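SIS domain protein (Listeria monocytogenes str. 4b F2365, PDB 3FXA) is a putative sugar-phosphate isomerase whose SIS domain probably binds a phosphorylated sugar. Local coordinates at residues A[47-52]-A[88-93]; A[123-128]-A[139-144]. All coordinates share one frame; numbering follows the deposited sequence.

Interaction 1: residues A[47-52]-A[88-93]; sequences KIVVAG and GVLQKE
The ammonium group of K47 reaches across to the backbone carbonyl of V89, and this is the one hydrogen bond between 47-52 and 88-93. NZ sits 2.7 Å from V89 O and meets it nearly head-on, the C=O...N angle being 178°. CG of K47 lies between its own backbone N and carbonyl carbon (chi1 63°); from there the chain runs extended and bends only at its last torsion, which swings NZ onto the carbonyl. The same lysine forms a salt bridge with OD2 of D94, the residue that follows 88-93. That oxygen also accepts from Q91 N, so it helps hold both the lysine and the turn.

The aliphatic end of K47 passes obliquely over V89, with CE 3.7 Å from CG2. V49, in the strand that follows, faces the loop and packs its CG2 against L90 CD1 at 3.8 Å, while its CG1 lies more loosely at 4.2 Å from V89 CG1.

Within the loop, Q91 folds back so that NE2 donates to G88 O at 2.8 Å, in the plane of its amide but through a bent N-H...O angle of 133°. NE2 also bonds to E71 OE1 of the second subunit, and V89 packs on N68 of that subunit, so the turn takes part in a subunit interface.

Strand 48-51 runs between strands 74-76 and 95-99 in the parallel sheet, with I48 and V50 packing on helix 55-69; the loop, coming off helix 79-86, covers the opposite face.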
# COMPACT_ATOMS: atom_id res chain seq x y z
N LYS A 47 -6.09 9.54 -16.18
CA LYS A 47 -5.30 8.45 -15.62
C LYS A 47 -6.11 7.18 -15.59
O LYS A 47 -7.32 7.19 -15.77
CB LYS A 47 -4.82 8.81 -14.21
CG LYS A 47 -5.94 9.03 -13.20
CD LYS A 47 -5.40 9.58 -11.92
CE LYS A 47 -6.51 9.91 -10.97
NZ LYS A 47 -7.50 10.90 -11.50
N ILE A 48 -5.40 6.08 -15.35
CA ILE A 48 -6.00 4.75 -15.27
C ILE A 48 -6.19 4.41 -13.79
O ILE A 48 -5.23 4.36 -13.05
CB ILE A 48 -5.12 3.70 -15.96
CG1 ILE A 48 -4.84 4.09 -17.43
CG2 ILE A 48 -5.79 2.33 -15.89
CD1 ILE A 48 -3.78 3.22 -18.10
N VAL A 49 -7.41 4.13 -13.37
CA VAL A 49 -7.68 3.78 -11.96
C VAL A 49 -8.00 2.28 -11.99
O VAL A 49 -8.90 1.88 -12.70
CB VAL A 49 -8.86 4.60 -11.41
CG1 VAL A 49 -9.08 4.27 -9.96
CG2 VAL A 49 -8.57 6.10 -11.57
N VAL A 50 -7.25 1.45 -11.26
CA VAL A 50 -7.48 -0.01 -11.29
C VAL A 50 -7.89 -0.49 -9.90
O VAL A 50 -7.25 -0.14 -8.92
CB VAL A 50 -6.26 -0.81 -11.79
CG1 VAL A 50 -6.65 -2.26 -12.24
CG2 VAL A 50 -5.60 -0.08 -12.95
N ALA A 51 -8.95 -1.32 -9.84
CA ALA A 51 -9.44 -1.90 -8.58
C ALA A 51 -9.56 -3.42 -8.64
O ALA A 51 -9.97 -3.99 -9.65
CB ALA A 51 -10.82 -1.31 -8.24
N GLY A 52 -9.23 -4.07 -7.54
CA GLY A 52 -9.36 -5.52 -7.40
C GLY A 52 -9.19 -5.87 -5.93
O GLY A 52 -8.65 -5.05 -5.15
N GLY A 88 -13.14 9.66 -4.91
CA GLY A 88 -12.79 11.00 -5.40
C GLY A 88 -11.55 11.08 -6.31
O GLY A 88 -11.38 12.05 -7.03
N VAL A 89 -10.68 10.06 -6.29
CA VAL A 89 -9.52 9.98 -7.20
C VAL A 89 -9.96 9.79 -8.68
O VAL A 89 -9.20 10.16 -9.58
CB VAL A 89 -8.51 8.84 -6.78
CG1 VAL A 89 -9.02 7.47 -7.22
CG2 VAL A 89 -7.12 9.06 -7.37
N LEU A 90 -11.14 9.20 -8.88
CA LEU A 90 -11.69 8.88 -10.20
C LEU A 90 -12.36 10.11 -10.80
O LEU A 90 -13.23 10.72 -10.17
CB LEU A 90 -12.72 7.76 -10.09
CG LEU A 90 -13.38 7.29 -11.39
CD1 LEU A 90 -12.29 6.66 -12.26
CD2 LEU A 90 -14.50 6.31 -11.09
N GLN A 91 -11.95 10.48 -12.00
CA GLN A 91 -12.50 11.65 -12.71
C GLN A 91 -13.06 11.27 -14.09
O GLN A 91 -12.84 10.16 -14.59
CB GLN A 91 -11.44 12.77 -12.75
CG GLN A 91 -11.01 13.25 -11.38
CD GLN A 91 -12.18 13.84 -10.59
OE1 GLN A 91 -12.98 14.60 -11.13
NE2 GLN A 91 -12.26 13.51 -9.31
N LYS A 92 -13.81 12.20 -14.70
CA LYS A 92 -14.50 11.97 -16.00
C LYS A 92 -13.59 11.47 -17.14
O LYS A 92 -13.98 10.57 -17.87
CB LYS A 92 -15.30 13.23 -16.41
CG LYS A 92 -16.08 13.12 -17.74
CD LYS A 92 -16.99 14.34 -17.90
CE LYS A 92 -17.77 14.31 -19.20
NZ LYS A 92 -18.73 13.16 -19.25
N GLU A 93 -12.36 11.98 -17.20
CA GLU A 93 -11.38 11.69 -18.26
C GLU A 93 -10.60 10.42 -17.97
O GLU A 93 -9.68 10.08 -18.75
CB GLU A 93 -10.38 12.86 -18.45
CG GLU A 93 -10.92 14.31 -18.32
CD GLU A 93 -11.09 14.81 -16.86
OE1 GLU A 93 -10.22 14.54 -16.00
OE2 GLU A 93 -12.11 15.47 -16.58

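Interaction 2: residues A[123-128]-A[139-144]; sequences IGVTEN and IFFPVS
G124 lies at the heart of the pairing between 123-128 and 139-144, bonding through both its backbone N and its O. Its N donates to I139 O at 2.9 Å, and its O accepts from F141 N at the same 2.9 Å, N-H...O angle 166°. Further on the strands hold less tightly: V143 N reaches T126 O at 3.3 Å, coming from above the carbonyl plane, and CA-H...O contacts such as that of P142 CA to T126 O fill in between.

On one face, I123 and I139 lie side by side, and CG2 of I123 touches CB of F141 at 3.9 Å. Farther along the chain, V143 CG1 presses on V125 CG1 at 3.5 Å, a tight fit for two methyls. On the other face the F140 ring presents its edge to G124 O and to T126 CG2, which is 3.6 Å from CE1; P142 CD sits over one ring face, 3.9 Å above the plane.

These are the two strands of a right-handed beta-alpha-beta crossover through helix 132-136; strand 139-142 forms the edge of the sheet within the chain.

Farther out, a chi1 of -178° swings T126 OG1 away from its own N and puts CG2 against the F140 edge. OG1 accepts from N128 N in an ST turn and bonds to K101 O, while E127 OE1 forms a salt bridge with K101 NZ. Beneath I123 and F141 lies helix 31-43, and F167 of helix 157-177 stacks on the F141 ring.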
# COMPACT_ATOMS: atom_id res chain seq x y z
N ILE A 123 -13.63 -0.52 -17.93
CA ILE A 123 -13.11 -1.74 -18.58
C ILE A 123 -13.35 -2.83 -17.54
O ILE A 123 -12.89 -2.69 -16.41
CB ILE A 123 -11.61 -1.65 -18.94
CG1 ILE A 123 -11.38 -0.54 -19.98
CG2 ILE A 123 -11.10 -2.99 -19.51
CD1 ILE A 123 -9.97 -0.40 -20.48
N GLY A 124 -14.12 -3.86 -17.88
CA GLY A 124 -14.42 -4.95 -16.95
C GLY A 124 -13.61 -6.18 -17.31
O GLY A 124 -13.86 -6.77 -18.37
N VAL A 125 -12.69 -6.57 -16.44
CA VAL A 125 -11.78 -7.71 -16.67
C VAL A 125 -12.29 -8.92 -15.89
O VAL A 125 -12.08 -9.02 -14.68
CB VAL A 125 -10.33 -7.36 -16.29
CG1 VAL A 125 -9.42 -8.54 -16.58
CG2 VAL A 125 -9.86 -6.10 -17.02
N THR A 126 -12.93 -9.85 -16.59
CA THR A 126 -13.58 -10.98 -15.96
C THR A 126 -13.73 -12.17 -16.91
O THR A 126 -13.62 -12.00 -18.13
CB THR A 126 -14.99 -10.54 -15.41
OG1 THR A 126 -15.63 -11.64 -14.75
CG2 THR A 126 -15.91 -9.96 -16.49
N GLU A 127 -13.95 -13.36 -16.35
CA GLU A 127 -14.20 -14.56 -17.18
C GLU A 127 -15.67 -14.66 -17.60
O GLU A 127 -15.97 -15.28 -18.63
CB GLU A 127 -13.79 -15.87 -16.44
CG GLU A 127 -14.78 -16.43 -15.40
CD GLU A 127 -14.25 -17.60 -14.57
OE1 GLU A 127 -13.14 -18.13 -14.84
OE2 GLU A 127 -14.97 -18.00 -13.65
N ASN A 128 -16.54 -14.04 -16.80
CA ASN A 128 -17.99 -14.21 -16.89
C ASN A 128 -18.73 -13.15 -17.72
O ASN A 128 -18.94 -12.03 -17.23
CB ASN A 128 -18.52 -14.30 -15.43
CG ASN A 128 -19.99 -14.66 -15.33
OD1 ASN A 128 -20.64 -15.05 -16.30
ND2 ASN A 128 -20.54 -14.53 -14.11
N ILE A 139 -15.97 -1.39 -22.07
CA ILE A 139 -15.18 -2.43 -22.74
C ILE A 139 -15.18 -3.65 -21.83
O ILE A 139 -14.57 -3.62 -20.75
CB ILE A 139 -13.72 -2.00 -23.03
CG1 ILE A 139 -13.66 -0.77 -23.93
CG2 ILE A 139 -12.96 -3.13 -23.72
CD1 ILE A 139 -12.28 -0.13 -23.96
N PHE A 140 -15.90 -4.70 -22.22
CA PHE A 140 -15.84 -6.01 -21.56
C PHE A 140 -14.55 -6.65 -22.13
O PHE A 140 -14.40 -6.77 -23.37
CB PHE A 140 -17.09 -6.86 -21.86
CG PHE A 140 -16.94 -8.33 -21.56
CD1 PHE A 140 -16.38 -8.79 -20.37
CD2 PHE A 140 -17.41 -9.28 -22.48
CE1 PHE A 140 -16.28 -10.16 -20.10
CE2 PHE A 140 -17.32 -10.65 -22.22
CZ PHE A 140 -16.74 -11.09 -21.04
N PHE A 141 -13.63 -6.98 -21.22
CA PHE A 141 -12.31 -7.52 -21.54
C PHE A 141 -12.27 -8.95 -21.00
O PHE A 141 -11.85 -9.18 -19.86
CB PHE A 141 -11.23 -6.62 -20.94
CG PHE A 141 -9.81 -6.91 -21.44
CD1 PHE A 141 -9.09 -8.04 -21.00
CD2 PHE A 141 -9.16 -6.00 -22.27
CE1 PHE A 141 -7.78 -8.29 -21.43
CE2 PHE A 141 -7.83 -6.23 -22.72
CZ PHE A 141 -7.13 -7.37 -22.30
N PRO A 142 -12.72 -9.93 -21.82
CA PRO A 142 -12.71 -11.32 -21.36
C PRO A 142 -11.31 -11.90 -21.19
O PRO A 142 -10.43 -11.65 -21.99
CB PRO A 142 -13.45 -12.07 -22.48
CG PRO A 142 -13.35 -11.16 -23.66
CD PRO A 142 -13.38 -9.79 -23.14
N VAL A 143 -11.13 -12.66 -20.12
CA VAL A 143 -9.89 -13.40 -19.83
C VAL A 143 -10.31 -14.57 -18.96
O VAL A 143 -11.12 -14.39 -18.04
CB VAL A 143 -8.83 -12.53 -19.11
CG1 VAL A 143 -9.44 -11.74 -17.96
CG2 VAL A 143 -7.57 -13.40 -18.63
N SER A 144 -9.82 -15.77 -19.26
CA SER A 144 -10.19 -16.96 -18.50
C SER A 144 -9.12 -18.02 -18.64
O SER A 144 -8.25 -17.90 -19.51
CB SER A 144 -11.57 -17.49 -18.93
OG SER A 144 -11.54 -18.06 -20.24

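Overall arrangement
From the N terminus, the long helix 4-23 and helix 31-43 precede strand 48-51, where interaction 1 opens. It closes at 88-93, after the chain has passed through helix 55-69, strand 74-76 and helix 79-86, and so ties the loop into strand 95-99 back to a strand inside the sheet. Interaction 2 follows in series, neither nested in the first nor crossing it: 123-128 and 139-144 close a much shorter loop around helix 132-136. The two centres are 18 Å apart and their nearest atoms about 7 Å apart, without touching. Strand 95-99 lies between 48-51 and 121-126, joining both contacts through one parallel sheet of the SIS domain.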